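Local coordinates for protein lytic chitin monooxygenase (Enterococcus faecalis, PDB 4A02) that uses copper to cleave the glycosidic bonds of crystalline alpha- and beta-chitin oxidatively, working in synergy with a chitinase, at residues W66-T72 with D162-Q166; Y94-W100 with R138-I144. One frame throughout, in Å; residues are numbered along the deposited sequence.

Both contacts belong to the same mixed beta sheet of this single-chain lytic polysaccharide monooxygenase (LPMO), and their centres lie about 10 Å apart. Contact 2 joins strand 88-96 to strand 142-150. Contact 1 adds the short strand 69-71 to strand 155-165. Strands 142-150 and 155-165 follow each other in the chain. Along the chain, both segments of contact 2 fall between those of contact 1. The two contacts touch directly at Tyr141 and Asp162, and Gly140 N probably bonds Ile165 O. Strand 155-165 pairs parallel with strand 69-71 and antiparallel with strand 142-150. Neither contact is at the copper site of His1 and His86; both belong to the sheet framework.

Contact 1. Residues W66-T72 with D162-Q166; sequences WHKTNIT and DVNIQ
The Trp66 ring and the Asp162 carboxylate are turned only 16° apart, with OD2 approaching the indole obliquely and lying 3.3 Å from Trp66 CB. The contact is a parallel strand pair, in which strand 69-71 joins the C-terminal strand of the sheet of this LPMO domain. Arg10 makes a cation-pi contact with this indole and a salt bridge to Asp162 OD2, while Asp162 OD1 is hydrogen-bonded to Tyr141 OH. Trp66 NE1 is hydrogen-bonded to Glu60 O. The backbone ladder runs from Thr69 N to Asp162 O, Asn164 N to Thr69 O, Ile71 N to Asn164 O and Gln166 N to Ile71 O. Two waters link the segments. One bridges His67 O and Asp162 OD2; the other accepts a hydrogen bond from Thr69 OG1 and donates one to Asp162 O. On the face that carries Thr69, Val163, Ile71 and Ile165, Ile71 lies beside Ile165, with the two CG1 atoms 3.8 Å apart. Ile71 CG1 sits between the backbone N and the carbonyl carbon (chi1 68°), and from there CD1 reaches to 4.0 Å from Val163 CG2. The other face of the pair carries Asn70 and Asn164. Their side chains run side by side in the same direction, with the amide planes 68° apart. Asn70 OD1 lies in the amide plane of Asn164 and accepts from Asn164 ND2 at 2.9 Å, with the donor above the Asn70 carbonyl plane.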
loop_
_atom_site.group_PDB
_atom_site.type_symbol
_atom_site.label_atom_id
_atom_site.label_comp_id
_atom_site.label_asym_id
_atom_site.label_seq_id
_atom_site.Cartn_x
_atom_site.Cartn_y
_atom_site.Cartn_z
ATOM N N TRP A 66 -9.271 2.572 -10.375
ATOM C CA TRP A 66 -9.112 2.879 -8.974
ATOM C C TRP A 66 -9.164 4.370 -8.718
ATOM O O TRP A 66 -8.716 5.194 -9.523
ATOM C CB TRP A 66 -7.759 2.334 -8.466
ATOM C CG TRP A 66 -7.541 0.907 -8.737
ATOM C CD1 TRP A 66 -6.582 0.332 -9.506
ATOM C CD2 TRP A 66 -8.334 -0.213 -8.235
ATOM N NE1 TRP A 66 -6.688 -1.037 -9.527
ATOM C CE2 TRP A 66 -7.768 -1.391 -8.744
ATOM C CE3 TRP A 66 -9.478 -0.302 -7.418
ATOM C CZ2 TRP A 66 -8.282 -2.658 -8.456
ATOM C CZ3 TRP A 66 -9.971 -1.544 -7.141
ATOM C CH2 TRP A 66 -9.394 -2.696 -7.651
ATOM N N HIS A 67 -9.675 4.746 -7.526
ATOM C CA HIS A 67 -9.682 6.138 -7.102
ATOM C C HIS A 67 -8.263 6.565 -6.685
ATOM O O HIS A 67 -7.568 5.845 -5.980
ATOM C CB HIS A 67 -10.645 6.317 -5.920
ATOM C CG HIS A 67 -12.058 6.283 -6.345
ATOM N ND1 HIS A 67 -12.694 5.085 -6.648
ATOM C CD2 HIS A 67 -12.961 7.236 -6.555
ATOM C CE1 HIS A 67 -13.935 5.344 -7.006
ATOM N NE2 HIS A 67 -14.131 6.640 -6.986
ATOM N N LYS A 68 -7.868 7.749 -7.128
ATOM C CA LYS A 68 -6.487 8.206 -6.986
ATOM C C LYS A 68 -6.458 9.498 -6.167
ATOM O O LYS A 68 -6.968 10.534 -6.619
ATOM C CB LYS A 68 -5.903 8.495 -8.371
ATOM C CG LYS A 68 -5.947 7.312 -9.322
ATOM C CD LYS A 68 -5.745 7.738 -10.747
ATOM C CE LYS A 68 -5.958 6.690 -11.781
ATOM N NZ LYS A 68 -7.413 6.253 -11.823
ATOM N N THR A 69 -5.869 9.468 -4.982
ATOM C CA THR A 69 -5.780 10.674 -4.143
ATOM C C THR A 69 -4.788 11.647 -4.748
ATOM O O THR A 69 -3.646 11.285 -5.038
ATOM C CB THR A 69 -5.313 10.298 -2.726
ATOM O OG1 THR A 69 -6.286 9.462 -2.123
ATOM C CG2 THR A 69 -5.113 11.529 -1.873
ATOM N N ASN A 70 -5.182 12.918 -4.853
ATOM C CA ASN A 70 -4.252 13.950 -5.296
ATOM C C ASN A 70 -3.238 14.253 -4.211
ATOM O O ASN A 70 -3.597 14.514 -3.064
ATOM C CB ASN A 70 -5.011 15.214 -5.644
ATOM C CG ASN A 70 -5.960 15.021 -6.837
ATOM O OD1 ASN A 70 -5.661 14.268 -7.770
ATOM N ND2 ASN A 70 -7.100 15.681 -6.770
ATOM N N ILE A 71 -1.961 14.254 -4.589
ATOM C CA ILE A 71 -0.864 14.630 -3.708
ATOM C C ILE A 71 0.126 15.476 -4.518
ATOM O O ILE A 71 0.072 15.536 -5.726
ATOM C CB ILE A 71 -0.141 13.419 -3.107
ATOM C CG1 ILE A 71 0.629 12.598 -4.144
ATOM C CG2 ILE A 71 -1.115 12.538 -2.313
ATOM C CD1 ILE A 71 1.567 11.576 -3.533
ATOM N N THR A 72 1.061 16.098 -3.792
ATOM C CA THR A 72 2.211 16.752 -4.418
ATOM C C THR A 72 3.439 15.889 -4.210
ATOM O O THR A 72 3.417 14.862 -3.521
ATOM C CB THR A 72 2.452 18.143 -3.851
ATOM O OG1 THR A 72 2.880 18.035 -2.497
ATOM C CG2 THR A 72 1.255 19.019 -3.957
ATOM N N ASP A 162 -3.170 4.218 -4.573
ATOM C CA ASP A 162 -3.259 4.944 -5.832
ATOM C C ASP A 162 -3.258 6.454 -5.577
ATOM O O ASP A 162 -4.087 6.940 -4.792
ATOM C CB ASP A 162 -4.555 4.558 -6.545
ATOM C CG ASP A 162 -4.614 3.091 -6.875
ATOM O OD1 ASP A 162 -3.904 2.690 -7.850
ATOM O OD2 ASP A 162 -5.337 2.341 -6.185
ATOM N N VAL A 163 -2.363 7.170 -6.253
ATOM C CA VAL A 163 -2.276 8.609 -6.099
ATOM C C VAL A 163 -2.177 9.257 -7.477
ATOM O O VAL A 163 -1.783 8.644 -8.465
ATOM C CB VAL A 163 -1.092 9.028 -5.209
ATOM C CG1 VAL A 163 -1.282 8.491 -3.810
ATOM C CG2 VAL A 163 0.254 8.599 -5.789
ATOM N N ASN A 164 -2.538 10.542 -7.508
ATOM C CA ASN A 164 -2.360 11.406 -8.668
ATOM C C ASN A 164 -1.449 12.530 -8.234
ATOM O O ASN A 164 -1.838 13.312 -7.362
ATOM C CB ASN A 164 -3.702 11.918 -9.175
ATOM C CG ASN A 164 -3.480 12.891 -10.316
ATOM O OD1 ASN A 164 -2.839 12.563 -11.307
ATOM N ND2 ASN A 164 -3.942 14.106 -10.123
ATOM N N ILE A 165 -0.258 12.587 -8.793
ATOM C CA ILE A 165 0.751 13.507 -8.323
ATOM C C ILE A 165 0.709 14.754 -9.203
ATOM O O ILE A 165 0.903 14.704 -10.411
ATOM C CB ILE A 165 2.132 12.847 -8.279
ATOM C CG1 ILE A 165 2.035 11.549 -7.472
ATOM C CG2 ILE A 165 3.150 13.828 -7.708
ATOM C CD1 ILE A 165 3.339 10.824 -7.198
ATOM N N GLN A 166 0.424 15.857 -8.542
ATOM C CA GLN A 166 0.271 17.154 -9.229
ATOM C C GLN A 166 1.601 17.709 -9.666
ATOM O O GLN A 166 1.591 18.555 -10.535
ATOM C CB GLN A 166 -0.471 18.115 -8.330
ATOM C CG GLN A 166 -1.857 17.642 -7.954
ATOM C CD GLN A 166 -2.610 18.636 -7.108
ATOM O OE1 GLN A 166 -1.909 19.554 -6.431
ATOM N NE2 GLN A 166 -3.894 18.612 -7.179
ATOM O OXT GLN A 166 2.663 17.263 -9.109
HETATM O O HOH W 1 -7.454 3.388 -4.847
HETATM O O HOH W 2 -4.974 7.205 -2.186
#

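Contact 2. Residues Y94-W100 with R138-I144; sequences YITKNGW and RKGYHVI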
loop_
_atom_site.group_PDB
_atom_site.type_symbol
_atom_site.label_atom_id
_atom_site.label_comp_id
_atom_site.label_asym_id
_atom_site.label_seq_id
_atom_site.Cartn_x
_atom_site.Cartn_y
_atom_site.Cartn_z
ATOM N N TYR A 94 7.714 2.081 -1.535
ATOM C CA TYR A 94 8.115 2.107 -2.933
ATOM C C TYR A 94 7.155 2.961 -3.715
ATOM O O TYR A 94 5.984 3.077 -3.309
ATOM C CB TYR A 94 8.114 0.668 -3.497
ATOM C CG TYR A 94 8.888 -0.344 -2.715
ATOM C CD1 TYR A 94 8.314 -0.936 -1.562
ATOM C CD2 TYR A 94 10.157 -0.744 -3.061
ATOM C CE1 TYR A 94 8.994 -1.878 -0.825
ATOM C CE2 TYR A 94 10.860 -1.698 -2.288
ATOM C CZ TYR A 94 10.235 -2.244 -1.153
ATOM O OH TYR A 94 10.953 -3.174 -0.413
ATOM N N ILE A 95 7.556 3.498 -4.873
ATOM C CA ILE A 95 6.641 4.192 -5.730
ATOM C C ILE A 95 6.989 3.894 -7.188
ATOM O O ILE A 95 8.177 3.826 -7.560
ATOM C CB ILE A 95 6.571 5.701 -5.452
ATOM C CG1 ILE A 95 5.407 6.357 -6.177
ATOM C CG2 ILE A 95 7.883 6.396 -5.754
ATOM C CD1 ILE A 95 5.191 7.800 -5.773
ATOM N N THR A 96 5.977 3.748 -8.024
ATOM C CA THR A 96 6.173 3.570 -9.437
ATOM C C THR A 96 7.015 4.685 -10.031
ATOM O O THR A 96 6.950 5.839 -9.596
ATOM C CB THR A 96 4.792 3.521 -10.165
ATOM O OG1 THR A 96 3.947 4.545 -9.657
ATOM C CG2 THR A 96 4.103 2.197 -9.970
ATOM N N LYS A 97 7.788 4.336 -11.052
ATOM C CA LYS A 97 8.522 5.274 -11.886
ATOM C C LYS A 97 7.584 5.950 -12.863
ATOM O O LYS A 97 6.632 5.348 -13.371
ATOM C CB LYS A 97 9.626 4.511 -12.642
ATOM C CG LYS A 97 10.592 3.816 -11.734
ATOM C CD LYS A 97 11.445 2.809 -12.477
ATOM C CE LYS A 97 12.634 3.400 -12.852
ATOM N NZ LYS A 97 13.765 3.284 -11.924
ATOM N N ASN A 98 7.907 7.214 -13.220
ATOM C CA ASN A 98 7.190 7.825 -14.333
ATOM C C ASN A 98 7.271 6.918 -15.546
ATOM O O ASN A 98 8.333 6.370 -15.871
ATOM C CB ASN A 98 7.783 9.192 -14.702
ATOM C CG ASN A 98 7.410 10.316 -13.795
ATOM O OD1 ASN A 98 6.403 10.272 -13.044
ATOM N ND2 ASN A 98 8.172 11.376 -13.880
ATOM N N GLY A 99 6.145 6.775 -16.241
ATOM C CA GLY A 99 6.067 5.961 -17.455
ATOM C C GLY A 99 5.674 4.540 -17.257
ATOM O O GLY A 99 5.535 3.806 -18.234
ATOM N N TRP A 100 5.469 4.090 -16.008
ATOM C CA TRP A 100 4.890 2.810 -15.760
ATOM C C TRP A 100 3.532 2.719 -16.463
ATOM O O TRP A 100 2.857 3.711 -16.694
ATOM C CB TRP A 100 4.779 2.545 -14.254
ATOM C CG TRP A 100 3.637 3.302 -13.603
ATOM C CD1 TRP A 100 3.591 4.632 -13.293
ATOM C CD2 TRP A 100 2.369 2.746 -13.218
ATOM N NE1 TRP A 100 2.366 4.953 -12.764
ATOM C CE2 TRP A 100 1.612 3.804 -12.676
ATOM C CE3 TRP A 100 1.809 1.471 -13.262
ATOM C CZ2 TRP A 100 0.324 3.615 -12.194
ATOM C CZ3 TRP A 100 0.532 1.279 -12.768
ATOM C CH2 TRP A 100 -0.186 2.347 -12.238
ATOM N N ARG A 138 8.172 13.049 -9.955
ATOM C CA ARG A 138 6.959 12.280 -10.231
ATOM C C ARG A 138 5.793 13.190 -10.601
ATOM O O ARG A 138 5.575 14.235 -10.005
ATOM C CB ARG A 138 6.575 11.428 -9.013
ATOM C CG ARG A 138 7.573 10.367 -8.661
ATOM C CD ARG A 138 7.927 9.480 -9.823
ATOM N NE ARG A 138 8.426 8.156 -9.444
ATOM C CZ ARG A 138 9.650 7.870 -9.084
ATOM N NH1 ARG A 138 10.625 8.774 -9.065
ATOM N NH2 ARG A 138 9.916 6.620 -8.712
ATOM N N LYS A 139 4.991 12.714 -11.541
ATOM C CA LYS A 139 3.786 13.400 -11.974
ATOM C C LYS A 139 2.788 12.377 -12.474
ATOM O O LYS A 139 3.195 11.366 -13.079
ATOM C CB LYS A 139 4.067 14.428 -13.058
ATOM C CG LYS A 139 2.979 15.415 -13.318
ATOM C CD LYS A 139 3.324 16.530 -14.196
ATOM C CE LYS A 139 2.196 17.499 -14.462
ATOM N NZ LYS A 139 2.532 18.350 -15.675
ATOM N N GLY A 140 1.519 12.647 -12.241
ATOM C CA GLY A 140 0.440 11.828 -12.783
ATOM C C GLY A 140 0.095 10.653 -11.878
ATOM O O GLY A 140 0.420 10.620 -10.702
ATOM N N TYR A 141 -0.630 9.688 -12.449
ATOM C CA TYR A 141 -1.058 8.516 -11.713
ATOM C C TYR A 141 0.137 7.677 -11.316
ATOM O O TYR A 141 0.932 7.282 -12.208
ATOM C CB TYR A 141 -2.022 7.712 -12.560
ATOM C CG TYR A 141 -2.524 6.404 -11.980
ATOM C CD1 TYR A 141 -2.606 6.174 -10.612
ATOM C CD2 TYR A 141 -2.924 5.388 -12.836
ATOM C CE1 TYR A 141 -3.053 4.970 -10.105
ATOM C CE2 TYR A 141 -3.420 4.202 -12.346
ATOM C CZ TYR A 141 -3.480 3.976 -10.989
ATOM O OH TYR A 141 -4.009 2.792 -10.514
ATOM N N HIS A 142 0.263 7.357 -10.032
ATOM C CA HIS A 142 1.294 6.521 -9.478
ATOM C C HIS A 142 0.694 5.602 -8.438
ATOM O O HIS A 142 -0.394 5.835 -7.913
ATOM C CB HIS A 142 2.418 7.377 -8.840
ATOM C CG HIS A 142 3.318 7.939 -9.915
ATOM N ND1 HIS A 142 4.226 7.088 -10.522
ATOM C CD2 HIS A 142 3.349 9.147 -10.527
ATOM C CE1 HIS A 142 4.807 7.811 -11.434
ATOM N NE2 HIS A 142 4.317 9.042 -11.479
ATOM N N VAL A 143 1.449 4.521 -8.143
ATOM C CA VAL A 143 1.122 3.616 -7.064
ATOM C C VAL A 143 2.255 3.646 -6.067
ATOM O O VAL A 143 3.412 3.401 -6.413
ATOM C CB VAL A 143 0.835 2.188 -7.572
ATOM C CG1 VAL A 143 0.586 1.227 -6.409
ATOM C CG2 VAL A 143 -0.352 2.181 -8.522
ATOM N N ILE A 144 1.912 3.936 -4.807
ATOM C CA ILE A 144 2.802 3.752 -3.671
ATOM C C ILE A 144 2.538 2.373 -3.107
ATOM O O ILE A 144 1.399 1.964 -2.951
ATOM C CB ILE A 144 2.584 4.848 -2.614
ATOM C CG1 ILE A 144 2.855 6.241 -3.174
ATOM C CG2 ILE A 144 3.389 4.575 -1.354
ATOM C CD1 ILE A 144 2.355 7.351 -2.301
#
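Thr96 and His142 form the tight part of this contact, at the end of an antiparallel strand pair in the LPMO beta sheet. Ile95 and Ile144 are its non-hydrogen-bonded pair, and Ile95 CD1 packs on Ile144 CG1. Thr96 OG1 lies between its backbone N and carbonyl carbon (chi1 44°). There it accepts from Val143 N and shares a 2.7 Å hydrogen bond with His142 ND1. Thr96 N bonds Val143 O in turn. Buried Arg138 bends at chi2, bringing NE to 2.8 Å from Thr96 O, in the carbonyl plane and on a lone pair. Its NH2 adds weak bonds to Thr96 O and Ile95 O and a salt bridge to Asp112. Trp100, the last residue of the type II beta turn that starts at Lys97, packs on Tyr141 and Val143. Thr96 CG2 lies over one face of the indole, toward its rim. The six-membered ring points its edge at the face of Tyr141, planes 66° apart, with CZ2 over the centre. Trp100 NE1 bonds Tyr141 O at 2.8 Å. The side of the turn and Lys139 is looser: Lys97, Asn98 and Lys139 are exposed. Even so, Asn98 reaches inward. Its OD1 takes two donors in its carbonyl plane, His142 NE2 at 2.9 Å and Lys139 N at 3.2 Å.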